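Local atomic coordinates of twin-arginine translocation pathway signal (Rhodoferax ferrireducens, PDB entry 5IM2), a protein that probably captures a carboxylate solute outside the cytoplasm for a TRAP transporter, and holds benzoate that was copurified with it. Residues A164-G169 and R297-G302; A138-R143 and K363-A368; V128-F133 and T260-L265. All coordinates share one frame; numbering follows the deposited sequence.

Interaction 1: A164-G169 and R297-G302; sequences ALQVHG and RVQQAG. With BEZ (benzoic acid), chain B.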
loop_
_atom_site.group_PDB
_atom_site.type_symbol
_atom_site.label_atom_id
_atom_site.label_comp_id
_atom_site.label_asym_id
_atom_site.label_seq_id
_atom_site.Cartn_x
_atom_site.Cartn_y
_atom_site.Cartn_z
ATOM N N ALA A 164 12.366 4.109 0.369
ATOM C CA ALA A 164 11.414 3.913 1.453
ATOM C C ALA A 164 10.467 2.782 1.101
ATOM O O ALA A 164 10.275 2.449 -0.080
ATOM C CB ALA A 164 10.635 5.200 1.770
ATOM N N LEU A 165 9.892 2.194 2.162
ATOM C CA LEU A 165 8.924 1.099 2.119
ATOM C C LEU A 165 7.851 1.380 3.161
ATOM O O LEU A 165 8.187 1.790 4.272
ATOM C CB LEU A 165 9.586 -0.253 2.434
ATOM C CG LEU A 165 10.530 -0.757 1.366
ATOM C CD1 LEU A 165 11.533 -1.699 2.024
ATOM C CD2 LEU A 165 9.746 -1.453 0.234
ATOM N N GLN A 166 6.574 1.175 2.831
ATOM C CA GLN A 166 5.511 1.543 3.766
ATOM C C GLN A 166 4.207 0.837 3.414
ATOM O O GLN A 166 4.098 0.150 2.391
ATOM C CB GLN A 166 5.337 3.068 3.812
ATOM C CG GLN A 166 5.276 3.749 2.449
ATOM C CD GLN A 166 3.972 4.466 2.143
ATOM O OE1 GLN A 166 3.922 5.290 1.259
ATOM N NE2 GLN A 166 2.923 4.125 2.825
ATOM N N VAL A 167 3.265 0.931 4.346
ATOM C CA VAL A 167 1.925 0.369 4.213
ATOM C C VAL A 167 0.917 1.497 4.419
ATOM O O VAL A 167 1.268 2.590 4.875
ATOM C CB VAL A 167 1.662 -0.785 5.194
ATOM C CG1 VAL A 167 2.706 -1.875 4.983
ATOM C CG2 VAL A 167 1.634 -0.260 6.640
ATOM N N HIS A 168 -0.346 1.231 4.070
ATOM C CA HIS A 168 -1.422 2.169 4.346
ATOM C C HIS A 168 -2.227 1.771 5.602
ATOM O O HIS A 168 -1.894 0.827 6.317
ATOM C CB HIS A 168 -2.299 2.382 3.090
ATOM C CG HIS A 168 -3.037 1.171 2.562
ATOM N ND1 HIS A 168 -3.901 0.404 3.327
ATOM C CD2 HIS A 168 -3.099 0.658 1.308
ATOM C CE1 HIS A 168 -4.414 -0.560 2.573
ATOM N NE2 HIS A 168 -3.974 -0.409 1.334
ATOM N N GLY A 169 -3.272 2.571 5.914
ATOM C CA GLY A 169 -4.120 2.293 7.047
ATOM C C GLY A 169 -4.969 1.047 6.833
ATOM O O GLY A 169 -4.929 0.402 5.783
ATOM N N ARG A 297 2.652 6.903 8.502
ATOM C CA ARG A 297 1.887 7.696 9.447
ATOM C C ARG A 297 0.955 8.666 8.709
ATOM O O ARG A 297 -0.232 8.794 9.047
ATOM C CB ARG A 297 2.831 8.455 10.380
ATOM C CG ARG A 297 2.116 9.132 11.477
ATOM C CD ARG A 297 2.990 9.920 12.445
ATOM N NE ARG A 297 2.084 10.550 13.397
ATOM C CZ ARG A 297 1.861 10.154 14.647
ATOM N NH1 ARG A 297 2.536 9.143 15.200
ATOM N NH2 ARG A 297 0.969 10.819 15.372
ATOM N N VAL A 298 1.487 9.350 7.697
ATOM C CA VAL A 298 0.721 10.367 6.963
ATOM C C VAL A 298 -0.384 9.715 6.141
ATOM O O VAL A 298 -1.510 10.240 6.058
ATOM C CB VAL A 298 1.667 11.212 6.094
ATOM C CG1 VAL A 298 0.879 12.151 5.204
ATOM C CG2 VAL A 298 2.615 12.012 7.000
ATOM N N GLN A 299 -0.106 8.550 5.549
ATOM C CA GLN A 299 -1.151 7.875 4.779
ATOM C C GLN A 299 -2.325 7.499 5.684
ATOM O O GLN A 299 -3.498 7.731 5.351
ATOM C CB GLN A 299 -0.606 6.656 4.060
ATOM C CG GLN A 299 -1.548 6.229 2.877
ATOM C CD GLN A 299 -0.878 5.331 1.873
ATOM O OE1 GLN A 299 0.236 4.873 2.055
ATOM N NE2 GLN A 299 -1.589 5.050 0.817
ATOM N N GLN A 300 -2.033 6.950 6.851
ATOM C CA GLN A 300 -3.120 6.616 7.770
ATOM C C GLN A 300 -3.778 7.865 8.349
ATOM O O GLN A 300 -4.972 7.838 8.684
ATOM C CB GLN A 300 -2.601 5.691 8.885
ATOM C CG GLN A 300 -3.695 5.256 9.848
ATOM C CD GLN A 300 -3.343 4.092 10.737
ATOM O OE1 GLN A 300 -2.186 3.706 10.857
ATOM N NE2 GLN A 300 -4.345 3.552 11.416
ATOM N N ALA A 301 -3.037 8.965 8.511
ATOM C CA ALA A 301 -3.647 10.182 9.023
ATOM C C ALA A 301 -4.722 10.736 8.093
ATOM O O ALA A 301 -5.537 11.551 8.531
ATOM C CB ALA A 301 -2.598 11.272 9.268
ATOM N N GLY A 302 -4.726 10.340 6.828
ATOM C CA GLY A 302 -5.761 10.778 5.912
ATOM C C GLY A 302 -7.028 9.966 5.970
ATOM O O GLY A 302 -7.994 10.299 5.277
HETATM C C BEZ B . -4.837 0.530 -3.691
HETATM O O1 BEZ B . -5.612 -0.199 -3.007
HETATM O O2 BEZ B . -4.529 0.177 -4.854
HETATM C C1 BEZ B . -4.323 1.819 -3.123
HETATM C C2 BEZ B . -3.458 2.609 -3.875
HETATM C C3 BEZ B . -3.018 3.820 -3.338
HETATM C C4 BEZ B . -3.425 4.203 -2.071
HETATM C C5 BEZ B . -4.264 3.403 -1.320
HETATM C C6 BEZ B . -4.720 2.193 -1.855
HETATM O O HOH W 1 -4.521 4.926 5.059
#
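Q166 meets Q299 amide to amide, and the two planes stand 70° apart. The Q166 chain bends at chi2 (118°), which turns its amide toward helix 289-301. NE2 of Q166 donates to OE1 of Q299 at 2.9 Å. The Q299 carbonyl points almost straight at this nitrogen, and the bond is nearly linear at the hydrogen. The same NE2 also makes a weak bond to the backbone O of V167, while OE1 of Q166 accepts from W113. Both ends of this buried amide are therefore engaged, which fixes its flip. CB of H168 packs on the Q299 amide, 3.5 Å from CD of Q299. CG of H168 sits between the backbone N and the carbonyl carbon (chi1 63°), which turns the imidazole away from the helix to the ligand. There CD2 of H168 lies 3.9 Å from benzoate C6. ND1 of H168 donates in its ring plane to O of G169 at 2.7 Å, steadying the ring. The backbone then passes close to the helix, with CA of G169 4.1 Å from CG of Q300. A water accepts from N of G169 and makes a weak bond to O of Q299. NE2 of Q299 bonds to E234 and lies 3.5 Å from benzoate C4. H168 from the segment 164-169 and Q299 from helix 289-301 thus both line the benzoate pocket of this family 7 solute-binding protein.

Interaction 2: A138-R143 and K363-A368; sequences AEATSR and KHSKVA
R143 reaches from helix 138-152 across H364 to V367. Its CB sits over one face of the H364 ring in a CH-pi contact, 3.8 Å from the centroid. CD of R143 passes 4.0 Å from ND1 of H364. The chain then bends at chi3 (63°), bringing NE to the same ring atom. NE of R143 donates to ND1 of H364 at 3.1 Å, tilted from the imidazole plane. The guanidinium and ring planes are 61° apart. At the tip, NH2 of R143 lies 3.7 Å from CG1 of V367, which covers one guanidinium face. On the neighbouring turn, A140 CB packs 3.5 Å from OG of S365. The carboxylate end of E139 rests on the A368 methyl, CD of E139 to CB of A368 3.4 Å, while OE1 forms a salt bridge with R297. The short helix segments run 8.0 Å apart at 135°, and the small A140 side chain lies where their backbones come nearest. With an alanine here instead of H364, R143 NE would probably lose its acceptor and OE1 of E147 its bond from the imidazole. ND1 accepts from an arginine and NE2 bonds to a glutamate, a pattern consistent with a neutral imidazole protonated on NE2.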
loop_
_atom_site.group_PDB
_atom_site.type_symbol
_atom_site.label_atom_id
_atom_site.label_comp_id
_atom_site.label_asym_id
_atom_site.label_seq_id
_atom_site.Cartn_x
_atom_site.Cartn_y
_atom_site.Cartn_z
ATOM N N ALA A 138 -0.042 1.938 10.728
ATOM C CA ALA A 138 0.773 2.049 9.516
ATOM C C ALA A 138 2.192 2.541 9.796
ATOM O O ALA A 138 3.133 2.097 9.134
ATOM C CB ALA A 138 0.087 2.956 8.499
ATOM N N GLU A 139 2.371 3.480 10.736
ATOM C CA GLU A 139 3.724 3.954 11.026
ATOM C C GLU A 139 4.603 2.806 11.511
ATOM O O GLU A 139 5.691 2.569 10.978
ATOM C CB GLU A 139 3.713 5.079 12.064
ATOM C CG GLU A 139 5.088 5.611 12.377
ATOM C CD GLU A 139 5.059 6.619 13.506
ATOM O OE1 GLU A 139 3.947 6.899 14.035
ATOM O OE2 GLU A 139 6.156 7.094 13.890
ATOM N N ALA A 140 4.140 2.087 12.525
ATOM C CA ALA A 140 4.916 0.971 13.069
ATOM C C ALA A 140 5.155 -0.113 12.029
ATOM O O ALA A 140 6.286 -0.606 11.872
ATOM C CB ALA A 140 4.196 0.429 14.307
ATOM N N THR A 141 4.106 -0.493 11.299
ATOM C CA THR A 141 4.220 -1.562 10.309
ATOM C C THR A 141 5.098 -1.153 9.131
ATOM O O THR A 141 5.780 -2.000 8.532
ATOM C CB THR A 141 2.816 -1.972 9.869
ATOM O OG1 THR A 141 2.058 -2.292 11.048
ATOM C CG2 THR A 141 2.844 -3.198 8.984
ATOM N N SER A 142 5.055 0.136 8.742
ATOM C CA SER A 142 5.986 0.632 7.735
ATOM C C SER A 142 7.433 0.527 8.198
ATOM O O SER A 142 8.320 0.201 7.406
ATOM C CB SER A 142 5.679 2.096 7.404
ATOM O OG SER A 142 4.412 2.216 6.758
ATOM N N ARG A 143 7.709 0.897 9.450
ATOM C CA ARG A 143 9.073 0.767 9.950
ATOM C C ARG A 143 9.512 -0.687 9.907
ATOM O O ARG A 143 10.642 -0.998 9.524
ATOM C CB ARG A 143 9.162 1.301 11.373
ATOM C CG ARG A 143 8.998 2.774 11.468
ATOM C CD ARG A 143 8.801 3.237 12.929
ATOM N NE ARG A 143 9.951 2.944 13.775
ATOM C CZ ARG A 143 10.928 3.795 14.050
ATOM N NH1 ARG A 143 10.918 5.017 13.543
ATOM N NH2 ARG A 143 11.939 3.406 14.830
ATOM N N LYS A 363 8.053 -4.965 17.654
ATOM C CA LYS A 363 9.111 -4.080 18.127
ATOM C C LYS A 363 8.845 -2.631 17.765
ATOM O O LYS A 363 9.032 -1.726 18.582
ATOM C CB LYS A 363 10.441 -4.500 17.533
ATOM C CG LYS A 363 11.572 -3.632 18.014
ATOM C CD LYS A 363 12.885 -4.202 17.619
ATOM C CE LYS A 363 13.140 -3.976 16.166
ATOM N NZ LYS A 363 14.498 -4.414 15.760
ATOM N N HIS A 364 8.493 -2.375 16.519
ATOM C CA HIS A 364 8.325 -0.985 16.137
ATOM C C HIS A 364 7.031 -0.397 16.646
ATOM O O HIS A 364 6.886 0.825 16.647
ATOM C CB HIS A 364 8.421 -0.847 14.621
ATOM C CG HIS A 364 9.817 -0.983 14.118
ATOM N ND1 HIS A 364 10.753 0.029 14.216
ATOM C CD2 HIS A 364 10.458 -2.033 13.554
ATOM C CE1 HIS A 364 11.904 -0.391 13.722
ATOM N NE2 HIS A 364 11.749 -1.637 13.308
ATOM N N SER A 365 6.080 -1.239 17.041
ATOM C CA SER A 365 4.887 -0.742 17.705
ATOM C C SER A 365 5.193 -0.247 19.116
ATOM O O SER A 365 4.393 0.503 19.687
ATOM C CB SER A 365 3.803 -1.817 17.731
ATOM O OG SER A 365 3.421 -2.214 16.416
ATOM N N LYS A 366 6.322 -0.670 19.703
ATOM C CA LYS A 366 6.760 -0.073 20.962
ATOM C C LYS A 366 7.267 1.353 20.766
ATOM O O LYS A 366 7.161 2.170 21.687
ATOM C CB LYS A 366 7.829 -0.945 21.622
ATOM C CG LYS A 366 7.311 -2.345 21.964
ATOM C CD LYS A 366 8.236 -3.117 22.893
ATOM C CE LYS A 366 9.476 -3.638 22.183
ATOM N NZ LYS A 366 9.855 -5.019 22.675
ATOM N N VAL A 367 7.800 1.671 19.590
ATOM C CA VAL A 367 8.290 3.013 19.287
ATOM C C VAL A 367 7.151 3.935 18.857
ATOM O O VAL A 367 7.042 5.078 19.317
ATOM C CB VAL A 367 9.356 2.936 18.179
ATOM C CG1 VAL A 367 9.769 4.350 17.739
ATOM C CG2 VAL A 367 10.555 2.122 18.628
ATOM N N ALA A 368 6.360 3.471 17.896
ATOM C CA ALA A 368 5.233 4.182 17.296
ATOM C C ALA A 368 3.962 3.478 17.775
ATOM O O ALA A 368 3.466 2.560 17.122
ATOM C CB ALA A 368 5.352 4.147 15.792
#

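Interaction 3: V128-F133 and T260-L265; sequences VFELPF and TATFVL. With BEZ (benzoic acid), chain B.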
loop_
_atom_site.group_PDB
_atom_site.type_symbol
_atom_site.label_atom_id
_atom_site.label_comp_id
_atom_site.label_asym_id
_atom_site.label_seq_id
_atom_site.Cartn_x
_atom_site.Cartn_y
_atom_site.Cartn_z
ATOM N N VAL A 128 4.427 -10.536 2.937
ATOM C CA VAL A 128 4.103 -10.977 4.285
ATOM C C VAL A 128 3.258 -9.914 4.994
ATOM O O VAL A 128 2.425 -10.227 5.858
ATOM C CB VAL A 128 5.411 -11.308 5.038
ATOM C CG1 VAL A 128 6.228 -10.056 5.325
ATOM C CG2 VAL A 128 5.111 -12.110 6.293
ATOM N N PHE A 129 3.458 -8.648 4.651
ATOM C CA PHE A 129 2.759 -7.556 5.338
ATOM C C PHE A 129 1.334 -7.368 4.867
ATOM O O PHE A 129 0.562 -6.643 5.523
ATOM C CB PHE A 129 3.553 -6.258 5.169
ATOM C CG PHE A 129 4.820 -6.279 5.947
ATOM C CD1 PHE A 129 4.808 -6.083 7.319
ATOM C CD2 PHE A 129 6.027 -6.626 5.340
ATOM C CE1 PHE A 129 5.957 -6.186 8.045
ATOM C CE2 PHE A 129 7.189 -6.726 6.069
ATOM C CZ PHE A 129 7.160 -6.523 7.417
ATOM N N GLU A 130 0.970 -8.053 3.787
ATOM C CA GLU A 130 -0.357 -8.035 3.189
ATOM C C GLU A 130 -1.207 -9.218 3.633
ATOM O O GLU A 130 -2.376 -9.308 3.243
ATOM C CB GLU A 130 -0.247 -8.027 1.655
ATOM C CG GLU A 130 0.473 -6.773 1.170
ATOM C CD GLU A 130 0.624 -6.668 -0.334
ATOM O OE1 GLU A 130 0.350 -7.642 -1.050
ATOM O OE2 GLU A 130 1.037 -5.585 -0.789
ATOM N N LEU A 131 -0.681 -10.085 4.499
ATOM C CA LEU A 131 -1.423 -11.234 4.982
ATOM C C LEU A 131 -2.471 -10.803 6.000
ATOM O O LEU A 131 -2.413 -9.701 6.551
ATOM C CB LEU A 131 -0.470 -12.259 5.607
ATOM C CG LEU A 131 0.594 -12.837 4.666
ATOM C CD1 LEU A 131 1.556 -13.650 5.447
ATOM C CD2 LEU A 131 -0.050 -13.684 3.599
ATOM N N PRO A 132 -3.455 -11.644 6.271
ATOM C CA PRO A 132 -4.562 -11.182 7.110
ATOM C C PRO A 132 -4.091 -10.830 8.518
ATOM O O PRO A 132 -3.295 -11.553 9.131
ATOM C CB PRO A 132 -5.533 -12.369 7.094
ATOM C CG PRO A 132 -5.280 -12.985 5.799
ATOM C CD PRO A 132 -3.792 -12.902 5.592
ATOM N N PHE A 133 -4.586 -9.704 9.020
ATOM C CA PHE A 133 -4.433 -9.329 10.438
ATOM C C PHE A 133 -2.959 -9.342 10.872
ATOM O O PHE A 133 -2.571 -9.983 11.863
ATOM C CB PHE A 133 -5.304 -10.231 11.314
ATOM C CG PHE A 133 -6.771 -10.092 11.008
ATOM C CD1 PHE A 133 -7.477 -9.020 11.488
ATOM C CD2 PHE A 133 -7.427 -11.000 10.202
ATOM C CE1 PHE A 133 -8.791 -8.848 11.201
ATOM C CE2 PHE A 133 -8.755 -10.841 9.909
ATOM C CZ PHE A 133 -9.458 -9.769 10.422
ATOM N N THR A 260 -3.435 -4.721 4.847
ATOM C CA THR A 260 -2.870 -3.508 4.271
ATOM C C THR A 260 -2.073 -3.895 3.031
ATOM O O THR A 260 -1.786 -5.074 2.779
ATOM C CB THR A 260 -2.035 -2.743 5.302
ATOM O OG1 THR A 260 -1.666 -1.481 4.746
ATOM C CG2 THR A 260 -0.784 -3.510 5.723
ATOM N N ALA A 261 -1.754 -2.896 2.220
ATOM C CA ALA A 261 -0.917 -3.091 1.047
ATOM C C ALA A 261 0.414 -2.384 1.256
ATOM O O ALA A 261 0.500 -1.406 1.985
ATOM C CB ALA A 261 -1.604 -2.578 -0.225
ATOM N N THR A 262 1.454 -2.908 0.617
ATOM C CA THR A 262 2.785 -2.346 0.689
ATOM C C THR A 262 3.063 -1.448 -0.497
ATOM O O THR A 262 2.553 -1.652 -1.597
ATOM C CB THR A 262 3.860 -3.429 0.750
ATOM O OG1 THR A 262 3.798 -4.259 -0.408
ATOM C CG2 THR A 262 3.672 -4.254 1.968
ATOM N N PHE A 263 3.903 -0.456 -0.248
ATOM C CA PHE A 263 4.330 0.503 -1.245
ATOM C C PHE A 263 5.839 0.619 -1.190
ATOM O O PHE A 263 6.436 0.506 -0.113
ATOM C CB PHE A 263 3.728 1.909 -0.984
ATOM C CG PHE A 263 2.237 1.933 -0.976
ATOM C CD1 PHE A 263 1.538 1.513 0.129
ATOM C CD2 PHE A 263 1.529 2.354 -2.112
ATOM C CE1 PHE A 263 0.161 1.517 0.118
ATOM C CE2 PHE A 263 0.162 2.365 -2.118
ATOM C CZ PHE A 263 -0.523 1.947 -0.981
ATOM N N VAL A 264 6.432 0.879 -2.348
ATOM C CA VAL A 264 7.862 1.135 -2.462
ATOM C C VAL A 264 8.088 2.480 -3.144
ATOM O O VAL A 264 7.428 2.815 -4.138
ATOM C CB VAL A 264 8.586 0.002 -3.216
ATOM C CG1 VAL A 264 8.100 -0.089 -4.633
ATOM C CG2 VAL A 264 10.091 0.224 -3.144
ATOM N N LEU A 265 9.037 3.261 -2.585
ATOM C CA LEU A 265 9.551 4.476 -3.190
ATOM C C LEU A 265 10.930 4.083 -3.689
ATOM O O LEU A 265 11.839 3.860 -2.876
ATOM C CB LEU A 265 9.626 5.630 -2.187
ATOM C CG LEU A 265 10.145 6.974 -2.670
ATOM C CD1 LEU A 265 9.161 7.576 -3.669
ATOM C CD2 LEU A 265 10.348 7.873 -1.462
HETATM C C BEZ B . -4.837 0.530 -3.691
HETATM O O1 BEZ B . -5.612 -0.199 -3.007
HETATM O O2 BEZ B . -4.529 0.177 -4.854
HETATM C C1 BEZ B . -4.323 1.819 -3.123
HETATM C C2 BEZ B . -3.458 2.609 -3.875
HETATM C C3 BEZ B . -3.018 3.820 -3.338
HETATM C C4 BEZ B . -3.425 4.203 -2.071
HETATM C C5 BEZ B . -4.264 3.403 -1.320
HETATM C C6 BEZ B . -4.720 2.193 -1.855
HETATM O O HOH W 2 -2.030 -7.071 6.052
HETATM O O HOH W 3 2.763 -5.260 -2.676
#
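The flat carboxylate of E130 meets strand 262-267 through one oxygen. OE2 of E130 accepts the N-H of T262 on its anti lone pair, at 3.1 Å from N and almost straight. A water also donates to OE2 of E130 at 2.6 Å and is bound to OG1 of T262. The other oxygen, OE1, is hydrogen-bonded to T195. The ring of F129 turns from the strand to helix 138-152, where it meets Y148 edge to face. Of the F129 side chain, CB touches the strand, 3.8 Å from CG2 of T262. The backbone O of F129 lies 3.4 Å from CG2 of T260. The F263 ring stacks on W113 and presents its edge to benzoate, with CE2 of F263 3.7 Å from benzoate C3. E130 is extended beyond CG, and its chain runs past the backbone of T260, where CG of E130 lies 3.3 Å from O of T260. The CA-H of E130 points at this same O, which is buried and has no hydrogen-bond partner. A second water accepts from N of T260 and donates to O of F129 and O of L131, tying the loop to the strand's approach. The T262 N-H and the first water, both donating to OE2, would probably favour the charged form of the buried E130 carboxylate.

Along the chain the segments come in the order 128-133, 138-143, 164-169, 260-265, 297-302 and 363-368. Interaction 1 thus falls wholly within the span of interaction 2, while interaction 3 alternates with both. The centres of interactions 1 and 2 and of 1 and 3 are about 11 Å apart, those of 2 and 3 about 14 Å. Interactions 1 and 3 share a five-stranded sheet, whose neighbouring antiparallel strands 161-167 and 262-267 are joined by the backbone hydrogen bond from F263 N to Q166 O. H168 O with T260 OG1 adds to this. Both touch benzoate. A138 N with Q300 OE1, beside the salt bridge, links interactions 2 and 1. The C-terminal helix 350-367 is thereby connected, through two helices, to the pocket wall.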